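Local coordinates for minor capsid protein VP1 (Human bocavirus 3, PDB 5US7) that probably self-assembles into the T=1 icosahedral capsid of a parvovirus, sixty copies forming the shell, with a channel at each five-fold axis, at residues E202-N207 and G324-S329. Numbering follows the deposited sequence.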
loop_
_atom_site.group_PDB
_atom_site.type_symbol
_atom_site.label_atom_id
_atom_site.label_comp_id
_atom_site.label_asym_id
_atom_site.label_seq_id
_atom_site.Cartn_x
_atom_site.Cartn_y
_atom_site.Cartn_z
ATOM N N GLU A 202 15.506 -96.107 -73.210
ATOM C CA GLU A 202 15.660 -97.518 -72.892
ATOM C C GLU A 202 17.072 -97.780 -72.333
ATOM O O GLU A 202 17.172 -98.315 -71.232
ATOM C CB GLU A 202 15.376 -98.399 -74.116
ATOM C CG GLU A 202 13.967 -98.395 -74.642
ATOM C CD GLU A 202 13.895 -99.099 -75.977
ATOM O OE1 GLU A 202 14.957 -99.267 -76.607
ATOM O OE2 GLU A 202 12.802 -99.524 -76.383
ATOM N N MET A 203 18.166 -97.437 -73.030
ATOM C CA MET A 203 18.230 -97.062 -74.444
ATOM C C MET A 203 18.828 -98.255 -75.173
ATOM O O MET A 203 19.656 -98.971 -74.611
ATOM C CB MET A 203 19.071 -95.810 -74.670
ATOM C CG MET A 203 20.553 -96.028 -74.479
ATOM S SD MET A 203 21.470 -94.492 -74.385
ATOM C CE MET A 203 21.304 -94.145 -72.643
ATOM N N GLU A 204 18.410 -98.496 -76.411
ATOM C CA GLU A 204 18.842 -99.676 -77.146
ATOM C C GLU A 204 19.581 -99.276 -78.412
ATOM O O GLU A 204 19.052 -98.522 -79.236
ATOM C CB GLU A 204 17.659 -100.582 -77.486
ATOM C CG GLU A 204 18.066 -101.838 -78.240
ATOM C CD GLU A 204 18.993 -102.742 -77.442
ATOM O OE1 GLU A 204 19.104 -102.572 -76.209
ATOM O OE2 GLU A 204 19.630 -103.621 -78.058
ATOM N N ASP A 205 20.797 -99.805 -78.563
ATOM C CA ASP A 205 21.698 -99.470 -79.658
ATOM C C ASP A 205 21.806 -97.953 -79.716
ATOM O O ASP A 205 21.844 -97.303 -78.667
ATOM C CB ASP A 205 21.182 -100.067 -80.973
ATOM C CG ASP A 205 22.187 -99.963 -82.109
ATOM O OD1 ASP A 205 23.308 -99.465 -81.874
ATOM O OD2 ASP A 205 21.851 -100.381 -83.236
ATOM N N SER A 206 21.865 -97.391 -80.922
ATOM C CA SER A 206 21.480 -96.012 -81.184
ATOM C C SER A 206 22.174 -95.050 -80.154
ATOM O O SER A 206 23.316 -95.344 -79.805
ATOM C CB SER A 206 19.947 -96.002 -81.200
ATOM O OG SER A 206 19.446 -96.764 -82.284
ATOM N N ASN A 207 21.598 -93.946 -79.645
ATOM C CA ASN A 207 20.481 -93.176 -80.189
ATOM C C ASN A 207 20.846 -91.706 -80.309
ATOM O O ASN A 207 20.798 -91.137 -81.396
ATOM C CB ASN A 207 19.230 -93.337 -79.328
ATOM C CG ASN A 207 17.980 -92.881 -80.048
ATOM O OD1 ASN A 207 18.044 -92.084 -80.981
ATOM N ND2 ASN A 207 16.839 -93.419 -79.648
ATOM N N GLY A 324 12.989 -90.466 -84.147
ATOM C CA GLY A 324 14.297 -91.045 -83.922
ATOM C C GLY A 324 14.468 -91.617 -82.536
ATOM O O GLY A 324 15.591 -91.680 -82.032
ATOM N N ALA A 325 13.377 -92.030 -81.903
ATOM C CA ALA A 325 13.397 -92.494 -80.527
ATOM C C ALA A 325 13.500 -94.005 -80.392
ATOM O O ALA A 325 13.435 -94.501 -79.268
ATOM C CB ALA A 325 12.153 -92.003 -79.787
ATOM N N ASN A 326 13.665 -94.747 -81.492
ATOM C CA ASN A 326 13.659 -96.205 -81.417
ATOM C C ASN A 326 12.343 -96.697 -80.830
ATOM O O ASN A 326 11.325 -96.722 -81.525
ATOM C CB ASN A 326 14.843 -96.732 -80.600
ATOM C CG ASN A 326 14.996 -98.236 -80.700
ATOM O OD1 ASN A 326 14.653 -98.838 -81.717
ATOM N ND2 ASN A 326 15.502 -98.852 -79.639
ATOM N N ILE A 327 12.407 -97.206 -79.602
ATOM C CA ILE A 327 11.297 -97.618 -78.723
ATOM C C ILE A 327 10.456 -98.807 -79.173
ATOM O O ILE A 327 9.264 -98.855 -78.876
ATOM C CB ILE A 327 10.322 -96.433 -78.357
ATOM C CG1 ILE A 327 9.513 -95.887 -79.536
ATOM C CG2 ILE A 327 11.067 -95.343 -77.625
ATOM C CD1 ILE A 327 8.488 -94.863 -79.145
ATOM N N ASN A 328 11.056 -99.735 -79.913
ATOM C CA ASN A 328 10.848 -101.157 -79.630
ATOM C C ASN A 328 9.386 -101.541 -79.399
ATOM O O ASN A 328 8.563 -101.520 -80.308
ATOM C CB ASN A 328 11.694 -101.565 -78.422
ATOM C CG ASN A 328 11.804 -103.067 -78.265
ATOM O OD1 ASN A 328 11.740 -103.812 -79.241
ATOM N ND2 ASN A 328 11.976 -103.519 -77.031
ATOM N N SER A 329 9.099 -101.894 -78.148
ATOM C CA SER A 329 7.810 -102.425 -77.735
ATOM C C SER A 329 6.700 -101.400 -77.943
ATOM O O SER A 329 6.939 -100.202 -78.108
ATOM C CB SER A 329 7.859 -102.844 -76.268
ATOM O OG SER A 329 6.598 -103.313 -75.829
#
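Glu202 and Asn326 meet in a polar loop-to-loop surface contact between two long surface loops that join strands of the viral jelly-roll, the core of the parvovirus coat protein. Residues 202-207 follow strand 185-190 and lead toward helix 210-215, while 324-329, in the long G-H loop, follow strand 319-320 and lead toward helix 331-334; the contact lies about 34 Å from the chain centre, measured centre to centre. The interface is small, 285 Å² summed over both sides. Glu202 reaches across with an extended chain (chi2 170°), its two carboxylate oxygens meeting different neighbours. OE1 of Glu202 comes within 3.1 Å of ND2 of Asn326, the carboxylate and amide planes standing nearly perpendicular, 82° apart. OE2 of Glu202 lies against carbon atoms, 3.4 Å from CA of Ile327 and beside CB of Asn328. Another acid, Glu199, is close to the same oxygen, which may raise the proton affinity of the pair. The Asn326 amide also rests against the aliphatic start of Glu204, whose CB is 3.5 Å from ND2 of Asn326; the Glu204 chain then bends at chi2 (62°) and carries its carboxylate away from the other loop. Alongside, helix 210-215 contributes Glu210, which touches both Glu202 and Ile327, and Met203 packs on Ile501 of a second subunit. At the far end, the Asn207 side chain approaches the Gly324 carbonyl, its CG 3.3 Å from O of Gly324.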